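Poly-beta-1,6-N-acetyl-D-glucosamine N-deacetylase (Aggregatibacter actinomycetemcomitans, PDB 4U10) probably removes acetyl groups from the N-acetylglucosamine units of poly-beta-1,6-N-acetyl-D-glucosamine as a metal-dependent hydrolase, the deposited chain being the part that holds its polysaccharide deacetylase domain. Local coordinates at residues 96-101 with 205-210; 139-144 with 193-198. All blocks are in the same frame, centred on the assembly; numbering follows the deposited sequence.

Interaction 1. Residues 96-101 with 205-210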
ATOM      1  N   VAL A  96       1.233   7.947   1.730  1.00 13.68           N
ATOM      2  CA  VAL A  96       0.378   7.239   0.835  1.00 14.02           C
ATOM      3  C   VAL A  96      -0.299   6.109   1.623  1.00 14.90           C
ATOM      4  O   VAL A  96       0.363   5.397   2.366  1.00 16.63           O
ATOM      5  CB  VAL A  96       1.192   6.650  -0.326  1.00 12.57           C
ATOM      6  CG1 VAL A  96       0.300   5.770  -1.178  1.00 13.54           C
ATOM      7  CG2 VAL A  96       1.789   7.759  -1.162  1.00 12.77           C
ATOM      8  N   PHE A  97      -1.600   5.966   1.468  1.00 13.95           N
ATOM      9  CA  PHE A  97      -2.374   4.923   2.154  1.00 14.71           C
ATOM     10  C   PHE A  97      -3.068   4.105   1.041  1.00 14.69           C
ATOM     11  O   PHE A  97      -3.701   4.693   0.147  1.00 15.55           O
ATOM     12  CB  PHE A  97      -3.415   5.602   3.028  1.00 14.81           C
ATOM     13  CG  PHE A  97      -4.355   4.674   3.773  1.00 14.52           C
ATOM     14  CD1 PHE A  97      -3.891   3.580   4.469  1.00 13.93           C
ATOM     15  CD2 PHE A  97      -5.728   4.974   3.858  1.00 14.67           C
ATOM     16  CE1 PHE A  97      -4.788   2.786   5.187  1.00 13.97           C
ATOM     17  CE2 PHE A  97      -6.604   4.195   4.639  1.00 13.95           C
ATOM     18  CZ  PHE A  97      -6.125   3.091   5.248  1.00 13.66           C
ATOM     19  N   ALA A  98      -2.964   2.771   1.114  1.00 13.44           N
ATOM     20  CA  ALA A  98      -3.526   1.883   0.128  1.00 12.60           C
ATOM     21  C   ALA A  98      -4.504   0.842   0.712  1.00 13.12           C
ATOM     22  O   ALA A  98      -4.176  -0.346   0.969  1.00 11.60           O
ATOM     23  CB  ALA A  98      -2.419   1.234  -0.662  1.00 14.22           C
ATOM     24  N   PRO A  99      -5.751   1.304   0.921  1.00 13.23           N
ATOM     25  CA  PRO A  99      -6.743   0.364   1.411  1.00 13.40           C
ATOM     26  C   PRO A  99      -7.308  -0.572   0.321  1.00 14.05           C
ATOM     27  O   PRO A  99      -7.515  -0.178  -0.820  1.00 14.08           O
ATOM     28  CB  PRO A  99      -7.815   1.315   1.975  1.00 14.78           C
ATOM     29  CG  PRO A  99      -7.810   2.445   0.919  1.00 14.17           C
ATOM     30  CD  PRO A  99      -6.319   2.633   0.659  1.00 12.80           C
ATOM     31  N   VAL A 100      -7.567  -1.836   0.666  1.00 13.08           N
ATOM     32  CA  VAL A 100      -8.266  -2.678  -0.225  1.00 11.92           C
ATOM     33  C   VAL A 100      -9.709  -2.192  -0.336  1.00 12.87           C
ATOM     34  O   VAL A 100     -10.433  -2.195   0.640  1.00 13.35           O
ATOM     35  CB  VAL A 100      -8.232  -4.114   0.261  1.00 12.17           C
ATOM     36  CG1 VAL A 100      -9.016  -4.995  -0.718  1.00 11.83           C
ATOM     37  CG2 VAL A 100      -6.777  -4.617   0.399  1.00 12.72           C
ATOM     38  N   SER A 101     -10.142  -1.722  -1.501  1.00 13.61           N
ATOM     39  CA  SER A 101     -11.467  -1.086  -1.603  1.00 13.74           C
ATOM     40  C   SER A 101     -12.706  -1.951  -1.363  1.00 13.45           C
ATOM     41  O   SER A 101     -13.711  -1.443  -0.857  1.00 13.94           O
ATOM     42  CB  SER A 101     -11.548  -0.256  -2.869  1.00 13.78           C
ATOM     43  OG  SER A 101     -11.131  -0.946  -4.042  1.00 13.89           O
ATOM     44  N   ILE A 205      -1.825   5.555  -8.125  1.00 15.14           N
ATOM     45  CA  ILE A 205      -0.820   4.602  -7.754  1.00 14.66           C
ATOM     46  C   ILE A 205      -1.551   3.284  -7.539  1.00 13.45           C
ATOM     47  O   ILE A 205      -2.574   3.250  -6.919  1.00 11.79           O
ATOM     48  CB  ILE A 205      -0.128   4.988  -6.416  1.00 14.09           C
ATOM     49  CG1 ILE A 205       0.554   6.355  -6.462  1.00 14.38           C
ATOM     50  CG2 ILE A 205       0.887   3.965  -5.906  1.00 13.86           C
ATOM     51  CD1 ILE A 205       0.776   6.926  -5.057  1.00 14.45           C
HETATM   52  N   MSE A 206      -0.955   2.216  -8.036  1.00 13.02           N
HETATM   53  CA  MSE A 206      -1.317   0.834  -7.613  1.00 13.30           C
HETATM   54  C   MSE A 206      -0.272   0.337  -6.689  1.00 11.85           C
HETATM   55  O   MSE A 206       0.937   0.287  -7.033  1.00 14.30           O
HETATM   56  CB  MSE A 206      -1.583  -0.032  -8.826  1.00 13.20           C
HETATM   57  CG  MSE A 206      -1.567  -1.551  -8.534  1.00 13.09           C
HETATM   58 SE   MSE A 206      -3.128  -1.934  -7.395  1.00 14.62          SE
HETATM   59  CE  MSE A 206      -4.462  -1.942  -8.749  1.00 14.25           C
ATOM     60  N   VAL A 207      -0.694  -0.115  -5.503  1.00 12.08           N
ATOM     61  CA  VAL A 207       0.225  -0.805  -4.643  1.00 12.34           C
ATOM     62  C   VAL A 207      -0.050  -2.285  -4.662  1.00 12.79           C
ATOM     63  O   VAL A 207      -1.159  -2.728  -4.325  1.00 12.91           O
ATOM     64  CB  VAL A 207       0.161  -0.259  -3.192  1.00 13.58           C
ATOM     65  CG1 VAL A 207       1.219  -0.944  -2.339  1.00 14.06           C
ATOM     66  CG2 VAL A 207       0.326   1.272  -3.146  1.00 12.52           C
ATOM     67  N   TRP A 208       0.976  -3.090  -4.952  1.00 12.82           N
ATOM     68  CA  TRP A 208       0.729  -4.533  -5.193  1.00 12.27           C
ATOM     69  C   TRP A 208       0.608  -5.233  -3.871  1.00 12.37           C
ATOM     70  O   TRP A 208       1.481  -5.030  -2.985  1.00 11.83           O
ATOM     71  CB  TRP A 208       1.905  -5.137  -5.960  1.00 12.32           C
ATOM     72  CG  TRP A 208       2.166  -4.464  -7.275  1.00 12.03           C
ATOM     73  CD1 TRP A 208       3.318  -3.856  -7.659  1.00 11.49           C
ATOM     74  CD2 TRP A 208       1.265  -4.374  -8.392  1.00 11.71           C
ATOM     75  NE1 TRP A 208       3.170  -3.367  -8.925  1.00 12.35           N
ATOM     76  CE2 TRP A 208       1.924  -3.660  -9.394  1.00 11.99           C
ATOM     77  CE3 TRP A 208      -0.060  -4.789  -8.625  1.00 11.61           C
ATOM     78  CZ2 TRP A 208       1.322  -3.362 -10.601  1.00 11.72           C
ATOM     79  CZ3 TRP A 208      -0.626  -4.500  -9.794  1.00 11.26           C
ATOM     80  CH2 TRP A 208       0.053  -3.796 -10.784  1.00 11.29           C
ATOM     81  N   PRO A 209      -0.452  -6.056  -3.687  1.00 12.52           N
ATOM     82  CA  PRO A 209      -0.479  -6.959  -2.529  1.00 13.41           C
ATOM     83  C   PRO A 209       0.774  -7.807  -2.462  1.00 14.40           C
ATOM     84  O   PRO A 209       1.172  -8.413  -3.475  1.00 15.80           O
ATOM     85  CB  PRO A 209      -1.704  -7.869  -2.863  1.00 13.51           C
ATOM     86  CG  PRO A 209      -2.651  -6.885  -3.484  1.00 12.00           C
ATOM     87  CD  PRO A 209      -1.695  -6.215  -4.468  1.00 12.21           C
ATOM     88  N   TYR A 210       1.383  -7.857  -1.273  1.00 16.68           N
ATOM     89  CA  TYR A 210       2.546  -8.695  -0.980  1.00 16.44           C
ATOM     90  C   TYR A 210       3.725  -8.310  -1.845  1.00 17.12           C
ATOM     91  O   TYR A 210       4.650  -9.071  -1.974  1.00 16.61           O
ATOM     92  CB  TYR A 210       2.180 -10.181  -1.235  1.00 18.03           C
ATOM     93  CG  TYR A 210       0.755 -10.634  -0.774  1.00 18.92           C
ATOM     94  CD1 TYR A 210       0.393 -10.652   0.533  1.00 18.61           C
ATOM     95  CD2 TYR A 210      -0.195 -11.059  -1.699  1.00 21.46           C
ATOM     96  CE1 TYR A 210      -0.883 -11.041   0.930  1.00 18.81           C
ATOM     97  CE2 TYR A 210      -1.461 -11.486  -1.321  1.00 21.28           C
ATOM     98  CZ  TYR A 210      -1.797 -11.479   0.006  1.00 20.13           C
ATOM     99  OH  TYR A 210      -3.066 -11.913   0.381  1.00 21.50           O
TER
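Val96 and Ile205 meet tip to tip. The CD1 methyl of Ile205 faces both methyls of Val96, lying 4.1 Å from Val96 CG1 and the same from Val96 CG2, as if set in the fork of the valine. Ile205 reaches this far because CG1 stands opposite its own carbonyl carbon (chi1 -59°) and the chain then runs on nearly extended. Two residues further along both strands the approach is closer. Ala98 CB sits 3.7 Å from Val207 CG2 and also packs on Val207 CB. With chi1 at -176°, CG1 of Val207 takes the place opposite the backbone N, and CG2 is the branch left facing Ala98. All four CB atoms point across the gap, and the small alanine lets Val207 come near: the CA atoms of Ala98 and Val207 are 6.6 Å apart. No hydrogen bond joins the two strands; Ala142 of segment 139-144, which lies between them, reaches both. Phe230 of strand 228-230 touches Val96, Ile205 and Val207. This is inward-facing packing within the distorted beta/alpha barrel of the polysaccharide deacetylase family. It lies beside the metal centre, with the side chain of Val207 about 3 Å from that of Asp74 at the nearest atoms. The contact is wholly apolar and buried, so it rests on the burial of apolar groups and on van der Waals packing.

Interaction 2. Residues 139-144 with 193-198; sequences VEIASH and KSIQRQ. With ZN (zinc ion), chain C.
This is a buried helix-on-sheet contact. Ile195, near the end of helix 177-199, packs on strand 139-141 and the loop that follows it. Ile195 does the work on the helix side, with two of its methyls. Its CG2 meets Ile141 CG2 at 4.0 Å, and these two side chains cross obliquely. Its other branch is extended (chi2 161°), which carries CD1 over the backbone beyond the strand. There CD1 rests 3.8 Å from Ser143 CA and 3.9 Å from Ala142 O, in plain packing against the chain. Ile141 offers only its CG2 here, while CD1 of its longer branch is turned off to another side. Strand 139-141, helix 177-199 and strand 205-207 make a beta-alpha-beta crossover, with a long insertion of short strands before the helix. Segments 139-144 and 205-207 run side by side and parallel. This is the repeating build of the beta/alpha barrel, with the helix on the outer face of the sheet. Ser143 turns OG anti to its backbone N (chi1 180°). The hydroxyl is hydrogen-bonded to Ser191, one turn back from Ile195 along the same helix, and to Thr145 N. Ala142 points the other way, toward Val96, Ile205 and Val207. The segment then ends at the metal. His144 NE2 binds zinc at 2.1 Å, Asp75 and His149 complete the protein ligands, and the oxygen of water 1 lies 1.9 Å from the same zinc ion.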
ATOM      1  N   VAL A 139      -2.452  12.735   3.354  1.00 17.03           N
ATOM      2  CA  VAL A 139      -2.583  11.346   2.951  1.00 15.94           C
ATOM      3  C   VAL A 139      -3.152  11.248   1.530  1.00 15.99           C
ATOM      4  O   VAL A 139      -4.277  11.695   1.261  1.00 18.77           O
ATOM      5  CB  VAL A 139      -3.485  10.583   3.922  1.00 15.50           C
ATOM      6  CG1 VAL A 139      -3.560   9.073   3.544  1.00 15.57           C
ATOM      7  CG2 VAL A 139      -3.062  10.820   5.385  1.00 16.27           C
ATOM      8  N   GLU A 140      -2.364  10.651   0.644  1.00 15.54           N
ATOM      9  CA  GLU A 140      -2.739  10.315  -0.713  1.00 16.19           C
ATOM     10  C   GLU A 140      -3.365   8.896  -0.692  1.00 15.66           C
ATOM     11  O   GLU A 140      -2.771   7.974  -0.100  1.00 13.73           O
ATOM     12  CB  GLU A 140      -1.462  10.279  -1.551  1.00 19.41           C
ATOM     13  CG  GLU A 140      -1.560   9.654  -2.952  1.00 19.87           C
ATOM     14  CD  GLU A 140      -1.709  10.689  -4.032  1.00 20.40           C
ATOM     15  OE1 GLU A 140      -1.307  11.822  -3.797  1.00 19.48           O
ATOM     16  OE2 GLU A 140      -2.214  10.375  -5.091  1.00 19.39           O
ATOM     17  N   ILE A 141      -4.569   8.756  -1.263  1.00 14.82           N
ATOM     18  CA  ILE A 141      -5.230   7.439  -1.435  1.00 15.09           C
ATOM     19  C   ILE A 141      -4.823   6.679  -2.710  1.00 14.09           C
ATOM     20  O   ILE A 141      -5.075   7.100  -3.798  1.00 13.30           O
ATOM     21  CB  ILE A 141      -6.751   7.540  -1.341  1.00 15.84           C
ATOM     22  CG1 ILE A 141      -7.139   8.421  -0.181  1.00 17.40           C
ATOM     23  CG2 ILE A 141      -7.340   6.148  -1.102  1.00 16.19           C
ATOM     24  CD1 ILE A 141      -6.506   8.021   1.168  1.00 17.48           C
ATOM     25  N   ALA A 142      -4.145   5.555  -2.532  1.00 14.10           N
ATOM     26  CA  ALA A 142      -3.795   4.671  -3.623  1.00 13.41           C
ATOM     27  C   ALA A 142      -4.652   3.437  -3.609  1.00 13.81           C
ATOM     28  O   ALA A 142      -5.239   3.072  -2.591  1.00 13.16           O
ATOM     29  CB  ALA A 142      -2.367   4.274  -3.497  1.00 14.22           C
ATOM     30  N   SER A 143      -4.672   2.740  -4.728  1.00 13.43           N
ATOM     31  CA  SER A 143      -5.323   1.439  -4.780  1.00 12.50           C
ATOM     32  C   SER A 143      -4.416   0.355  -4.272  1.00 13.86           C
ATOM     33  O   SER A 143      -3.155   0.430  -4.417  1.00 13.09           O
ATOM     34  CB  SER A 143      -5.686   1.126  -6.226  1.00 13.95           C
ATOM     35  OG  SER A 143      -6.312  -0.112  -6.363  1.00 15.22           O
ATOM     36  N   HIS A 144      -5.066  -0.720  -3.771  1.00 14.25           N
ATOM     37  CA  HIS A 144      -4.417  -1.964  -3.366  1.00 12.38           C
ATOM     38  C   HIS A 144      -5.331  -3.108  -3.824  1.00 12.02           C
ATOM     39  O   HIS A 144      -5.393  -4.169  -3.185  1.00 11.90           O
ATOM     40  CB  HIS A 144      -4.296  -1.979  -1.851  1.00 12.08           C
ATOM     41  CG  HIS A 144      -3.240  -2.885  -1.278  1.00 12.70           C
ATOM     42  ND1 HIS A 144      -1.990  -3.074  -1.833  1.00 13.07           N
ATOM     43  CD2 HIS A 144      -3.200  -3.487  -0.068  1.00 13.21           C
ATOM     44  CE1 HIS A 144      -1.264  -3.818  -1.032  1.00 14.15           C
ATOM     45  NE2 HIS A 144      -1.971  -4.062   0.058  1.00 14.72           N
ATOM     46  N   LYS A 193     -12.888   3.258  -9.479  1.00 15.84           N
ATOM     47  CA  LYS A 193     -14.220   3.871  -9.321  1.00 18.16           C
ATOM     48  C   LYS A 193     -14.680   3.877  -7.882  1.00 17.28           C
ATOM     49  O   LYS A 193     -15.210   4.869  -7.441  1.00 15.34           O
ATOM     50  CB  LYS A 193     -15.289   3.181 -10.151  1.00 20.50           C
ATOM     51  CG  LYS A 193     -15.048   3.172 -11.662  1.00 27.92           C
ATOM     52  CD  LYS A 193     -15.773   1.957 -12.291  1.00 34.12           C
ATOM     53  CE  LYS A 193     -15.725   1.857 -13.810  1.00 39.25           C
ATOM     54  NZ  LYS A 193     -15.536   3.165 -14.485  1.00 42.34           N
ATOM     55  N   SER A 194     -14.512   2.763  -7.163  1.00 15.89           N
ATOM     56  CA  SER A 194     -14.827   2.731  -5.697  1.00 15.79           C
ATOM     57  C   SER A 194     -14.144   3.825  -4.870  1.00 15.96           C
ATOM     58  O   SER A 194     -14.774   4.465  -4.045  1.00 17.20           O
ATOM     59  CB  SER A 194     -14.452   1.363  -5.134  1.00 17.10           C
ATOM     60  OG  SER A 194     -14.511   1.265  -3.741  1.00 18.73           O
ATOM     61  N   ILE A 195     -12.848   4.010  -5.061  1.00 14.26           N
ATOM     62  CA  ILE A 195     -12.141   5.088  -4.410  1.00 14.56           C
ATOM     63  C   ILE A 195     -12.594   6.475  -4.917  1.00 16.17           C
ATOM     64  O   ILE A 195     -12.808   7.401  -4.109  1.00 16.95           O
ATOM     65  CB  ILE A 195     -10.597   4.925  -4.603  1.00 13.56           C
ATOM     66  CG1 ILE A 195     -10.077   3.717  -3.790  1.00 13.26           C
ATOM     67  CG2 ILE A 195      -9.840   6.195  -4.221  1.00 14.04           C
ATOM     68  CD1 ILE A 195      -8.692   3.225  -4.313  1.00 13.26           C
ATOM     69  N   GLN A 196     -12.633   6.661  -6.237  1.00 16.08           N
ATOM     70  CA  GLN A 196     -12.990   7.998  -6.820  1.00 18.50           C
ATOM     71  C   GLN A 196     -14.302   8.563  -6.281  1.00 19.44           C
ATOM     72  O   GLN A 196     -14.416   9.736  -5.991  1.00 19.60           O
ATOM     73  CB  GLN A 196     -13.136   7.911  -8.352  1.00 20.57           C
ATOM     74  CG  GLN A 196     -13.382   9.233  -9.093  1.00 24.71           C
ATOM     75  CD  GLN A 196     -13.840   9.012 -10.529  1.00 28.85           C
ATOM     76  OE1 GLN A 196     -14.366   7.952 -10.897  1.00 33.61           O
ATOM     77  NE2 GLN A 196     -13.595   9.990 -11.357  1.00 31.18           N
ATOM     78  N   ARG A 197     -15.324   7.730  -6.200  1.00 19.74           N
ATOM     79  CA  ARG A 197     -16.578   8.203  -5.768  1.00 19.93           C
ATOM     80  C   ARG A 197     -16.598   8.590  -4.302  1.00 21.42           C
ATOM     81  O   ARG A 197     -17.412   9.450  -3.962  1.00 21.72           O
ATOM     82  CB  ARG A 197     -17.684   7.211  -6.049  1.00 20.74           C
ATOM     83  CG  ARG A 197     -17.840   6.055  -5.053  1.00 21.99           C
ATOM     84  CD  ARG A 197     -18.652   4.927  -5.677  1.00 25.26           C
ATOM     85  NE  ARG A 197     -20.056   5.349  -5.901  1.00 27.97           N
ATOM     86  CZ  ARG A 197     -21.053   4.662  -6.489  1.00 29.26           C
ATOM     87  NH1 ARG A 197     -20.894   3.430  -6.972  1.00 30.73           N
ATOM     88  NH2 ARG A 197     -22.271   5.238  -6.588  1.00 32.39           N
ATOM     89  N   GLN A 198     -15.776   7.974  -3.430  1.00 17.20           N
ATOM     90  CA  GLN A 198     -15.775   8.365  -2.017  1.00 16.50           C
ATOM     91  C   GLN A 198     -14.896   9.575  -1.799  1.00 18.08           C
ATOM     92  O   GLN A 198     -15.153  10.337  -0.926  1.00 20.50           O
ATOM     93  CB  GLN A 198     -15.275   7.191  -1.160  1.00 18.17           C
ATOM     94  CG  GLN A 198     -16.090   5.959  -1.284  1.00 16.54           C
ATOM     95  CD  GLN A 198     -17.410   6.038  -0.547  1.00 18.61           C
ATOM     96  OE1 GLN A 198     -17.639   6.877   0.332  1.00 18.93           O
ATOM     97  NE2 GLN A 198     -18.272   5.096  -0.869  1.00 17.82           N
TER
HETATM   98 ZN    ZN C 401      -1.575  -5.529   1.504  1.00 14.83          ZN
HETATM   99  O   HOH W   1       0.250  -5.805   1.163  1.00  6.17           O

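In the fold
Interactions 1 and 2 lie on the inner and outer sides of the same part of the barrel wall, their centres about 9 Å apart. Segment 139-144 lies between strands 95-99 and 205-207, hydrogen-bonded to both, and so separates the two strands whose side chains meet in interaction 1. Interaction 2 is nested within the chain loop that interaction 1 closes. Two probable hydrogen bonds join them: Val207 N to Ser143 O at 2.7 Å and Val207 O to His144 ND1 at 2.6 Å. The second probably steadies the zinc-binding ring from behind, since NE2 holds the metal. Ala98 O also packs on His144 CB at 3.3 Å. Val207 thus joins the apolar interior to the zinc ligand.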